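Local coordinates for tail spike protein (Acinetobacter phage vB_AbaP_AS12, PDB 6EU4), which probably recognises and cleaves the capsular polysaccharide of its Acinetobacter baumannii host, as tailspikes of related phages do, and works as a trimer, at residues I430-L435 with Y460-K465; S371-C374 with K380-L383; V414-P419 with A464-L469; Q524-S527 with N532-N535. All blocks are in the same frame, centred on the assembly; numbering follows the deposited sequence. Where two conformers were deposited one is given.

Contact 1 of 4, residues I430-L435 with Y460-K465; sequences IGISSL and YQDGAK
I430 lays its CG2 methyl squarely on the phenol ring of Y460, and this is where the contact is tight. The methyl sits 3.6 Å from the centroid of the Y460 ring and 14° off the ring normal, a CH-pi contact over one face. The ring atom nearest to I430 CG2 is CD1 of Y460, at 3.6 Å. With chi1 at 172°, I430 turns CG1 away from its backbone N and leaves CG2 to meet the ring, while CD1 at the end of the longer branch reaches back to CB of Y460 at 3.9 Å. The two side chains run antiparallel alongside one another, so the isoleucine touches both the ring and its stem. V455 packs against both residues, and Y445 and A453 also line I430.

Two residues further on, things are looser and more open to solvent. The CD1 methyl of exposed I432 comes only to 4.1 Å from OD2 of D462, and the two side chains lie roughly perpendicular without bonding. That carboxylate oxygen is already engaged by the hydroxyl of Y445, while OD1 takes a weak hydrogen bond from the backbone N of G463, 2.9 Å away.

Past this point the segments part: 430-435 runs into an ST turn in which the backbone N of L435 donates to S433 OG, 3.0 Å away. Strand 443-445 pairs with 430-432 and 450-455 with 458-462, while Y460 and Q461 join a parallel ladder with the second subunit: apolar packing at the end of each subunit's beta-helix, where the trimer's chains begin to share strands.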
loop_
_atom_site.group_PDB
_atom_site.type_symbol
_atom_site.label_atom_id
_atom_site.label_comp_id
_atom_site.label_asym_id
_atom_site.label_seq_id
_atom_site.Cartn_x
_atom_site.Cartn_y
_atom_site.Cartn_z
ATOM N N ILE A 430 7.717 -22.208 17.172
ATOM C CA ILE A 430 8.697 -21.235 16.702
ATOM C C ILE A 430 9.944 -21.396 17.558
ATOM O O ILE A 430 9.851 -21.579 18.778
ATOM C CB ILE A 430 8.138 -19.796 16.751
ATOM C CG1 ILE A 430 9.227 -18.767 16.437
ATOM C CG2 ILE A 430 7.479 -19.476 18.082
ATOM C CD1 ILE A 430 8.641 -17.423 16.024
ATOM N N GLY A 431 11.112 -21.367 16.927
ATOM C CA GLY A 431 12.336 -21.440 17.715
ATOM C C GLY A 431 13.593 -21.454 16.872
ATOM O O GLY A 431 13.560 -21.579 15.640
ATOM N N ILE A 432 14.711 -21.325 17.582
ATOM C CA ILE A 432 16.031 -21.410 16.977
ATOM C C ILE A 432 16.260 -22.817 16.463
ATOM O O ILE A 432 15.941 -23.801 17.144
ATOM C CB ILE A 432 17.099 -21.028 18.011
ATOM C CG1 ILE A 432 16.935 -19.560 18.396
ATOM C CG2 ILE A 432 18.498 -21.289 17.462
ATOM C CD1 ILE A 432 17.724 -19.160 19.612
ATOM N N SER A 433 16.846 -22.930 15.275
ATOM C CA SER A 433 17.093 -24.234 14.683
ATOM C C SER A 433 18.407 -24.247 13.921
ATOM O O SER A 433 18.723 -23.293 13.205
ATOM C CB SER A 433 15.972 -24.608 13.710
ATOM O OG SER A 433 16.227 -25.866 13.101
ATOM N N SER A 434 19.151 -25.347 14.056
ATOM C CA SER A 434 20.318 -25.598 13.222
ATOM C C SER A 434 19.989 -26.512 12.049
ATOM O O SER A 434 20.898 -26.928 11.328
ATOM C CB SER A 434 21.454 -26.220 14.051
ATOM O OG SER A 434 21.045 -27.477 14.545
ATOM N N LEU A 435 18.719 -26.844 11.849
ATOM C CA LEU A 435 18.339 -27.736 10.768
ATOM C C LEU A 435 18.035 -26.959 9.486
ATOM O O LEU A 435 17.830 -25.739 9.494
ATOM C CB LEU A 435 17.116 -28.566 11.178
ATOM C CG LEU A 435 17.196 -29.349 12.493
ATOM C CD1 LEU A 435 15.893 -30.109 12.735
ATOM C CD2 LEU A 435 18.376 -30.301 12.506
ATOM N N TYR A 460 6.362 -13.457 19.434
ATOM C CA TYR A 460 7.743 -13.840 19.695
ATOM C C TYR A 460 8.664 -12.868 18.982
ATOM O O TYR A 460 8.580 -12.708 17.761
ATOM C CB TYR A 460 7.999 -15.270 19.223
ATOM C CG TYR A 460 7.200 -16.277 20.002
ATOM C CD1 TYR A 460 5.902 -16.635 19.609
ATOM C CD2 TYR A 460 7.723 -16.849 21.159
ATOM C CE1 TYR A 460 5.169 -17.548 20.336
ATOM C CE2 TYR A 460 6.994 -17.765 21.890
ATOM C CZ TYR A 460 5.716 -18.100 21.478
ATOM O OH TYR A 460 5.017 -19.001 22.224
ATOM N N GLN A 461 9.545 -12.228 19.745
ATOM C CA GLN A 461 10.570 -11.347 19.210
ATOM C C GLN A 461 11.942 -11.859 19.640
ATOM O O GLN A 461 12.176 -12.107 20.834
ATOM C CB GLN A 461 10.367 -9.906 19.700
ATOM C CG GLN A 461 9.052 -9.273 19.277
ATOM C CD GLN A 461 8.872 -7.874 19.833
ATOM O OE1 GLN A 461 9.009 -7.651 21.029
ATOM N NE2 GLN A 461 8.575 -6.924 18.964
ATOM N N ASP A 462 12.849 -12.003 18.678
ATOM C CA ASP A 462 14.197 -12.468 18.986
ATOM C C ASP A 462 15.158 -11.952 17.924
ATOM O O ASP A 462 14.771 -11.678 16.791
ATOM C CB ASP A 462 14.217 -13.997 19.047
ATOM C CG ASP A 462 15.383 -14.561 19.851
ATOM O OD1 ASP A 462 16.198 -13.789 20.391
ATOM O OD2 ASP A 462 15.467 -15.805 19.944
ATOM N N GLY A 463 16.427 -11.836 18.292
ATOM C CA GLY A 463 17.458 -11.500 17.332
ATOM C C GLY A 463 17.967 -10.079 17.527
ATOM O O GLY A 463 17.440 -9.293 18.317
ATOM N N ALA A 464 19.017 -9.761 16.767
ATOM C CA ALA A 464 19.709 -8.486 16.965
ATOM C C ALA A 464 18.835 -7.272 16.647
ATOM O O ALA A 464 19.107 -6.178 17.159
ATOM C CB ALA A 464 20.973 -8.434 16.115
ATOM N N LYS A 465 17.823 -7.421 15.805
ATOM C CA LYS A 465 16.947 -6.293 15.508
ATOM C C LYS A 465 15.960 -6.021 16.633
ATOM O O LYS A 465 15.279 -4.988 16.612
ATOM C CB LYS A 465 16.212 -6.548 14.202
ATOM C CG LYS A 465 17.172 -6.574 12.999
ATOM C CD LYS A 465 16.468 -6.511 11.696
ATOM C CE LYS A 465 17.488 -6.571 10.548
ATOM N NZ LYS A 465 18.437 -5.414 10.574
#

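Contact 2 of 4, residues S371-C374 with K380-L383; sequences SMFC and KVKL
F373 is the residue of 371-374 that reaches across to 380-383, and the backbone before it sets up the reach. S371 begins strand 371-376, with OG bonded to N369. At M372, a selenomethionine, and F373 the chain turns a corner, and the bend sends F373 inward. Such corners join the faces of a parallel beta-helix, and here the ring fills the interior between the face beyond the corner and the one carrying strand 380-384, with 8.4 Å separating CA of F373 from CA of V381.

With chi1 at -63°, CG of F373 lies opposite the carbonyl carbon and the ring is carried toward L383, which comes from the opposite direction. The leucine straddles the far end of the ring: its CD2 is 3.7 Å from CE1 of F373, its CD1 3.8 Å from CE2, and CZ touches both methyls. Lower on the ring, CD1 of F373 meets CG1 of V381 more loosely, at 4.3 Å. F337, L338 and F390 also pack on F373, and F388 packs on L383. After F373 the chain runs on through C374, whose side chain points away from 380-383.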
loop_
_atom_site.group_PDB
_atom_site.type_symbol
_atom_site.label_atom_id
_atom_site.label_comp_id
_atom_site.label_asym_id
_atom_site.label_seq_id
_atom_site.Cartn_x
_atom_site.Cartn_y
_atom_site.Cartn_z
ATOM N N SER A 371 10.221 -24.816 3.315
ATOM C CA SER A 371 9.584 -23.730 4.033
ATOM C C SER A 371 8.721 -22.900 3.093
ATOM O O SER A 371 9.075 -22.678 1.933
ATOM C CB SER A 371 10.626 -22.830 4.716
ATOM O OG SER A 371 11.557 -22.269 3.799
HETATM N N MSE A 372 7.602 -22.403 3.601
HETATM C CA MSE A 372 6.782 -21.541 2.760
HETATM C C MSE A 372 7.472 -20.204 2.502
HETATM O O MSE A 372 7.474 -19.722 1.361
HETATM C CB MSE A 372 5.400 -21.320 3.365
HETATM C CG MSE A 372 4.503 -22.547 3.277
HETATM SE SE MSE A 372 4.048 -23.052 1.415
HETATM C CE MSE A 372 5.492 -24.328 1.058
ATOM N N PHE A 373 8.082 -19.631 3.545
ATOM C CA PHE A 373 8.875 -18.408 3.432
ATOM C C PHE A 373 10.308 -18.783 3.734
ATOM O O PHE A 373 10.643 -19.082 4.884
ATOM C CB PHE A 373 8.353 -17.323 4.380
ATOM C CG PHE A 373 6.961 -16.905 4.060
ATOM C CD1 PHE A 373 6.718 -15.929 3.094
ATOM C CD2 PHE A 373 5.877 -17.518 4.671
ATOM C CE1 PHE A 373 5.427 -15.575 2.758
ATOM C CE2 PHE A 373 4.575 -17.149 4.333
ATOM C CZ PHE A 373 4.357 -16.181 3.374
ATOM N N CYS A 374 11.135 -18.834 2.694
ATOM C CA CYS A 374 12.559 -19.119 2.827
ATOM C C CYS A 374 13.261 -17.762 2.763
ATOM O O CYS A 374 13.376 -17.163 1.693
ATOM C CB CYS A 374 13.015 -20.069 1.728
ATOM S SG CYS A 374 14.745 -20.540 1.849
ATOM N N LYS A 380 14.333 -9.101 4.421
ATOM C CA LYS A 380 13.320 -8.617 5.351
ATOM C C LYS A 380 11.990 -8.967 4.726
ATOM O O LYS A 380 11.675 -8.463 3.646
ATOM C CB LYS A 380 13.364 -7.099 5.577
ATOM C CG LYS A 380 14.637 -6.397 5.325
ATOM C CD LYS A 380 14.361 -4.889 5.332
ATOM C CE LYS A 380 15.533 -4.084 4.925
ATOM N NZ LYS A 380 15.228 -2.623 4.927
ATOM N N VAL A 381 11.212 -9.822 5.382
ATOM C CA VAL A 381 9.920 -10.242 4.858
ATOM C C VAL A 381 8.889 -9.990 5.943
ATOM O O VAL A 381 9.072 -10.433 7.084
ATOM C CB VAL A 381 9.928 -11.726 4.439
ATOM C CG1 VAL A 381 8.541 -12.231 4.142
ATOM C CG2 VAL A 381 10.823 -11.929 3.218
ATOM N N LYS A 382 7.812 -9.286 5.592
ATOM C CA LYS A 382 6.753 -8.989 6.551
ATOM C C LYS A 382 5.407 -9.397 5.985
ATOM O O LYS A 382 5.080 -9.049 4.845
ATOM C CB LYS A 382 6.708 -7.503 6.904
ATOM C CG LYS A 382 5.582 -7.179 7.864
ATOM C CD LYS A 382 5.687 -5.740 8.303
ATOM C CE LYS A 382 4.651 -5.389 9.378
ATOM N NZ LYS A 382 4.587 -3.906 9.619
ATOM N N LEU A 383 4.620 -10.100 6.801
ATOM C CA LEU A 383 3.234 -10.419 6.478
ATOM C C LEU A 383 2.361 -9.451 7.260
ATOM O O LEU A 383 2.235 -9.564 8.484
ATOM C CB LEU A 383 2.901 -11.867 6.819
ATOM C CG LEU A 383 3.907 -12.917 6.311
ATOM C CD1 LEU A 383 3.414 -14.304 6.600
ATOM C CD2 LEU A 383 4.184 -12.764 4.836
#

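Contact 3 of 4, residues V414-P419 with A464-L469; sequences VFEVSP and AKFSGL
V414, F466 and K465 carry most of the buried surface here, and the valine meets both of the others with different branches. Its CG2 methyl, opposite the backbone N, points at the rim of the F466 ring, 4.0 Å from CE2 and near the ring plane. Its CB and CG1 instead receive the aliphatic part of K465: CD of the lysine lies 3.9 Å from CB of V414, and the lysine chain passes nearly square to the valine. That chain runs extended as far as CE and bends only at the last torsion, -62°, which turns NZ aside while CD and CE remain against the valine.

F466 has a second neighbour along the same strand. OE2 of E416 approaches CZ of the ring at 4.1 Å, again at the edge, with carboxylate and ring planes 57° apart. An aromatic C-H edge is the electropositive part of a phenyl ring, so this approach is probably mildly favourable. E420 of the third subunit brings another carboxylate close to OE2.

P419 of the third subunit packs on E416, K465 and F466 together, so the contact is covered from across the trimer. Further along the chain, G468 and L469 enter parallel ladders with both neighbouring chains, consistent with the point where the separate beta-helices give way to strands shared among the three subunits of the tailspike.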
loop_
_atom_site.group_PDB
_atom_site.type_symbol
_atom_site.label_atom_id
_atom_site.label_comp_id
_atom_site.label_asym_id
_atom_site.label_seq_id
_atom_site.Cartn_x
_atom_site.Cartn_y
_atom_site.Cartn_z
ATOM N N VAL A 414 15.297 -10.939 8.654
ATOM C CA VAL A 414 14.226 -10.695 9.614
ATOM C C VAL A 414 12.910 -11.085 8.958
ATOM O O VAL A 414 12.695 -10.832 7.766
ATOM C CB VAL A 414 14.214 -9.238 10.112
ATOM C CG1 VAL A 414 14.002 -8.265 8.980
ATOM C CG2 VAL A 414 13.160 -9.061 11.197
ATOM N N PHE A 415 12.051 -11.738 9.739
ATOM C CA PHE A 415 10.749 -12.228 9.309
ATOM C C PHE A 415 9.720 -11.751 10.322
ATOM O O PHE A 415 9.893 -11.967 11.526
ATOM C CB PHE A 415 10.752 -13.762 9.228
ATOM C CG PHE A 415 9.446 -14.375 8.793
ATOM C CD1 PHE A 415 8.902 -14.097 7.543
ATOM C CD2 PHE A 415 8.786 -15.276 9.617
ATOM C CE1 PHE A 415 7.720 -14.705 7.126
ATOM C CE2 PHE A 415 7.604 -15.873 9.209
ATOM C CZ PHE A 415 7.065 -15.584 7.968
ATOM N N GLU A 416 8.654 -11.116 9.841
ATOM C CA GLU A 416 7.647 -10.501 10.699
ATOM C C GLU A 416 6.273 -11.019 10.293
ATOM O O GLU A 416 5.945 -11.040 9.107
ATOM C CB GLU A 416 7.705 -8.964 10.602
ATOM C CG GLU A 416 9.054 -8.379 11.055
ATOM C CD GLU A 416 9.316 -6.927 10.595
ATOM O OE1 GLU A 416 8.841 -6.507 9.525
ATOM O OE2 GLU A 416 10.029 -6.206 11.308
ATOM N N VAL A 417 5.483 -11.455 11.276
ATOM C CA VAL A 417 4.116 -11.933 11.058
ATOM C C VAL A 417 3.187 -11.166 11.980
ATOM O O VAL A 417 3.295 -11.282 13.206
ATOM C CB VAL A 417 3.965 -13.446 11.304
ATOM C CG1 VAL A 417 2.513 -13.902 11.025
ATOM C CG2 VAL A 417 4.931 -14.254 10.457
ATOM N N SER A 418 2.263 -10.410 11.397
ATOM C CA SER A 418 1.324 -9.610 12.172
ATOM C C SER A 418 0.341 -10.496 12.939
ATOM O O SER A 418 0.108 -11.648 12.569
ATOM C CB SER A 418 0.548 -8.670 11.244
ATOM O OG SER A 418 -0.428 -9.396 10.505
ATOM N N PRO A 419 -0.287 -9.958 14.002
ATOM C CA PRO A 419 -1.275 -10.752 14.754
ATOM C C PRO A 419 -2.547 -11.050 13.981
ATOM O O PRO A 419 -3.259 -11.990 14.352
ATOM C CB PRO A 419 -1.581 -9.880 15.990
ATOM C CG PRO A 419 -1.235 -8.515 15.591
ATOM C CD PRO A 419 -0.055 -8.652 14.626
ATOM N N ALA A 464 19.017 -9.761 16.767
ATOM C CA ALA A 464 19.709 -8.486 16.965
ATOM C C ALA A 464 18.835 -7.272 16.647
ATOM O O ALA A 464 19.107 -6.178 17.159
ATOM C CB ALA A 464 20.973 -8.434 16.115
ATOM N N LYS A 465 17.823 -7.421 15.805
ATOM C CA LYS A 465 16.947 -6.293 15.508
ATOM C C LYS A 465 15.960 -6.021 16.633
ATOM O O LYS A 465 15.279 -4.988 16.612
ATOM C CB LYS A 465 16.212 -6.548 14.202
ATOM C CG LYS A 465 17.172 -6.574 12.999
ATOM C CD LYS A 465 16.468 -6.511 11.696
ATOM C CE LYS A 465 17.488 -6.571 10.548
ATOM N NZ LYS A 465 18.437 -5.414 10.574
ATOM N N PHE A 466 15.883 -6.910 17.627
ATOM C CA PHE A 466 14.933 -6.800 18.727
ATOM C C PHE A 466 15.699 -6.997 20.027
ATOM O O PHE A 466 15.518 -7.979 20.760
ATOM C CB PHE A 466 13.807 -7.807 18.568
ATOM C CG PHE A 466 13.060 -7.656 17.289
ATOM C CD1 PHE A 466 12.123 -6.646 17.144
ATOM C CD2 PHE A 466 13.300 -8.485 16.219
ATOM C CE1 PHE A 466 11.441 -6.491 15.980
ATOM C CE2 PHE A 466 12.620 -8.317 15.043
ATOM C CZ PHE A 466 11.697 -7.313 14.921
ATOM N N SER A 467 16.582 -6.050 20.321
ATOM C CA SER A 467 17.446 -6.136 21.491
ATOM C C SER A 467 16.790 -5.589 22.747
ATOM O O SER A 467 17.060 -6.078 23.849
ATOM C CB SER A 467 18.744 -5.366 21.244
ATOM O OG SER A 467 19.535 -5.313 22.420
ATOM N N GLY A 468 15.947 -4.576 22.607
ATOM C CA GLY A 468 15.364 -3.971 23.792
ATOM C C GLY A 468 14.180 -3.101 23.437
ATOM O O GLY A 468 13.920 -2.798 22.269
ATOM N N LEU A 469 13.461 -2.720 24.493
ATOM C CA LEU A 469 12.288 -1.851 24.430
ATOM C C LEU A 469 12.400 -0.868 25.582
ATOM O O LEU A 469 12.456 -1.285 26.743
ATOM C CB LEU A 469 10.993 -2.655 24.552
ATOM C CG LEU A 469 9.705 -1.847 24.678
ATOM C CD1 LEU A 469 9.551 -0.822 23.569
ATOM C CD2 LEU A 469 8.521 -2.817 24.665
#

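Contact 4 of 4, residues Q524-S527 with N532-N535; sequences QWSS and NSYN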
loop_
_atom_site.group_PDB
_atom_site.type_symbol
_atom_site.label_atom_id
_atom_site.label_comp_id
_atom_site.label_asym_id
_atom_site.label_seq_id
_atom_site.Cartn_x
_atom_site.Cartn_y
_atom_site.Cartn_z
ATOM N N GLN A 524 9.071 -14.754 38.233
ATOM C CA GLN A 524 10.339 -15.337 37.809
ATOM C C GLN A 524 11.217 -14.250 37.198
ATOM O O GLN A 524 10.740 -13.397 36.445
ATOM C CB GLN A 524 10.134 -16.471 36.801
ATOM C CG GLN A 524 11.462 -17.010 36.255
ATOM C CD GLN A 524 11.284 -18.294 35.489
ATOM O OE1 GLN A 524 10.907 -19.306 36.063
ATOM N NE2 GLN A 524 11.565 -18.265 34.182
ATOM N N TRP A 525 12.491 -14.257 37.562
ATOM C CA TRP A 525 13.491 -13.449 36.892
ATOM C C TRP A 525 14.479 -14.367 36.186
ATOM O O TRP A 525 14.703 -15.511 36.597
ATOM C CB TRP A 525 14.251 -12.569 37.877
ATOM C CG TRP A 525 13.484 -11.436 38.503
ATOM C CD1 TRP A 525 13.327 -10.200 37.992
ATOM C CD2 TRP A 525 12.823 -11.430 39.785
ATOM N NE1 TRP A 525 12.596 -9.413 38.852
ATOM C CE2 TRP A 525 12.273 -10.147 39.959
ATOM C CE3 TRP A 525 12.629 -12.385 40.784
ATOM C CZ2 TRP A 525 11.578 -9.779 41.115
ATOM C CZ3 TRP A 525 11.907 -12.024 41.918
ATOM C CH2 TRP A 525 11.401 -10.736 42.072
ATOM N N SER A 526 15.113 -13.822 35.150
ATOM C CA SER A 526 16.052 -14.581 34.335
ATOM C C SER A 526 17.043 -13.638 33.671
ATOM O O SER A 526 16.709 -12.505 33.317
ATOM C CB SER A 526 15.314 -15.368 33.252
ATOM O OG SER A 526 16.239 -16.051 32.442
ATOM N N SER A 527 18.245 -14.148 33.417
ATOM C CA SER A 527 19.108 -13.471 32.463
ATOM C C SER A 527 18.481 -13.485 31.071
ATOM O O SER A 527 18.487 -12.468 30.371
ATOM C CB SER A 527 20.494 -14.124 32.441
ATOM O OG SER A 527 20.404 -15.543 32.389
ATOM N N ASN A 532 20.700 -22.444 29.091
ATOM C CA ASN A 532 21.195 -22.152 30.428
ATOM C C ASN A 532 20.863 -20.710 30.775
ATOM O O ASN A 532 20.801 -19.850 29.896
ATOM C CB ASN A 532 22.705 -22.362 30.540
ATOM C CG ASN A 532 23.088 -23.835 30.545
ATOM O OD1 ASN A 532 22.823 -24.548 31.502
ATOM N ND2 ASN A 532 23.699 -24.293 29.460
ATOM N N SER A 533 20.656 -20.451 32.064
ATOM C CA SER A 533 20.243 -19.120 32.501
ATOM C C SER A 533 20.477 -18.960 34.002
ATOM O O SER A 533 20.464 -19.934 34.759
ATOM C CB SER A 533 18.768 -18.849 32.183
ATOM O OG SER A 533 17.917 -19.875 32.680
ATOM N N TYR A 534 20.710 -17.715 34.404
ATOM C CA TYR A 534 20.538 -17.294 35.788
ATOM C C TYR A 534 19.059 -17.077 36.047
ATOM O O TYR A 534 18.347 -16.538 35.192
ATOM C CB TYR A 534 21.278 -15.982 36.064
ATOM C CG TYR A 534 22.757 -16.081 35.936
ATOM C CD1 TYR A 534 23.528 -16.497 37.006
ATOM C CD2 TYR A 534 23.405 -15.748 34.744
ATOM C CE1 TYR A 534 24.903 -16.599 36.894
ATOM C CE2 TYR A 534 24.771 -15.854 34.636
ATOM C CZ TYR A 534 25.508 -16.276 35.718
ATOM O OH TYR A 534 26.867 -16.392 35.651
ATOM N N ASN A 535 18.599 -17.465 37.233
ATOM C CA ASN A 535 17.193 -17.280 37.574
ATOM C C ASN A 535 17.021 -16.932 39.043
ATOM O O ASN A 535 17.871 -17.215 39.892
ATOM C CB ASN A 535 16.358 -18.529 37.265
ATOM C CG ASN A 535 16.269 -18.818 35.780
ATOM O OD1 ASN A 535 17.062 -19.588 35.238
ATOM N ND2 ASN A 535 15.317 -18.195 35.117
HETATM O O HOH W 1 14.900 -18.421 32.193
HETATM O O HOH W 2 20.110 -16.998 29.850
#
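S526 and N535 face each other as an antiparallel non-hydrogen-bonded pair, CA to CA 4.4 Å, and next to it the backbone N of S527 donates to the carbonyl O of Y534 at 3.0 Å. The pair's own CA atoms make CA-H...O contacts, N535 CA to W525 O and S526 CA to Y534 O.

The S527 hydroxyl reaches back over the gap and accepts from the backbone N of Y534 at 3.0 Å, with an N-H...O angle of 145°. Its chi1 of 46° sets OG between its own N and carbonyl carbon, where it also lies at the edge of the Y534 ring. The same OG donates to a water 2.9 Å away, which in turn donates to the carbonyl O of N532, so one hydroxyl ties two points of the far segment. Together these bonds close a beta-hairpin, strands 520-526 and 535-542 of the sheet beyond the beta-helix.

N535 swings its amide across the pair: ND2 donates to W525 O at 3.1 Å, tilted 25° from that carbonyl's plane. A second water accepts from N535 ND2 and from S526 OG, the latter at 2.7 Å, and bridges the two side chains of the pair. The other end of the amide, OD1, accepts from S533 OG at 2.7 Å and from R491, so both ends of this buried amide are engaged. Q524 lies beside it with its amide plane turned steeply against that of N535, held by Q537, L490 and G495. W525 leads off to Q523 and F540 of the third subunit.

Along the chain, contact 2 closes before contact 1 opens, the segments of contact 3 lie on both sides of 430-435, and contact 4 comes last. Contact 2 sits in the interior of the beta-helix, its centre about 13 Å from that of contact 3; they join through neighbouring strands 380-384 and 414-417. Contacts 1 and 3 have centres about 10 Å apart, share A464 and K465, and touch where Q461 meets F466, marking the end of the helix. Contact 4 lies in a separate sheet, its centre about 18 Å from the centre of contact 1 and about 31 Å from that of contact 2. All four reach the third subunit, so trimer contacts continue from the beta-helix into the domain beyond.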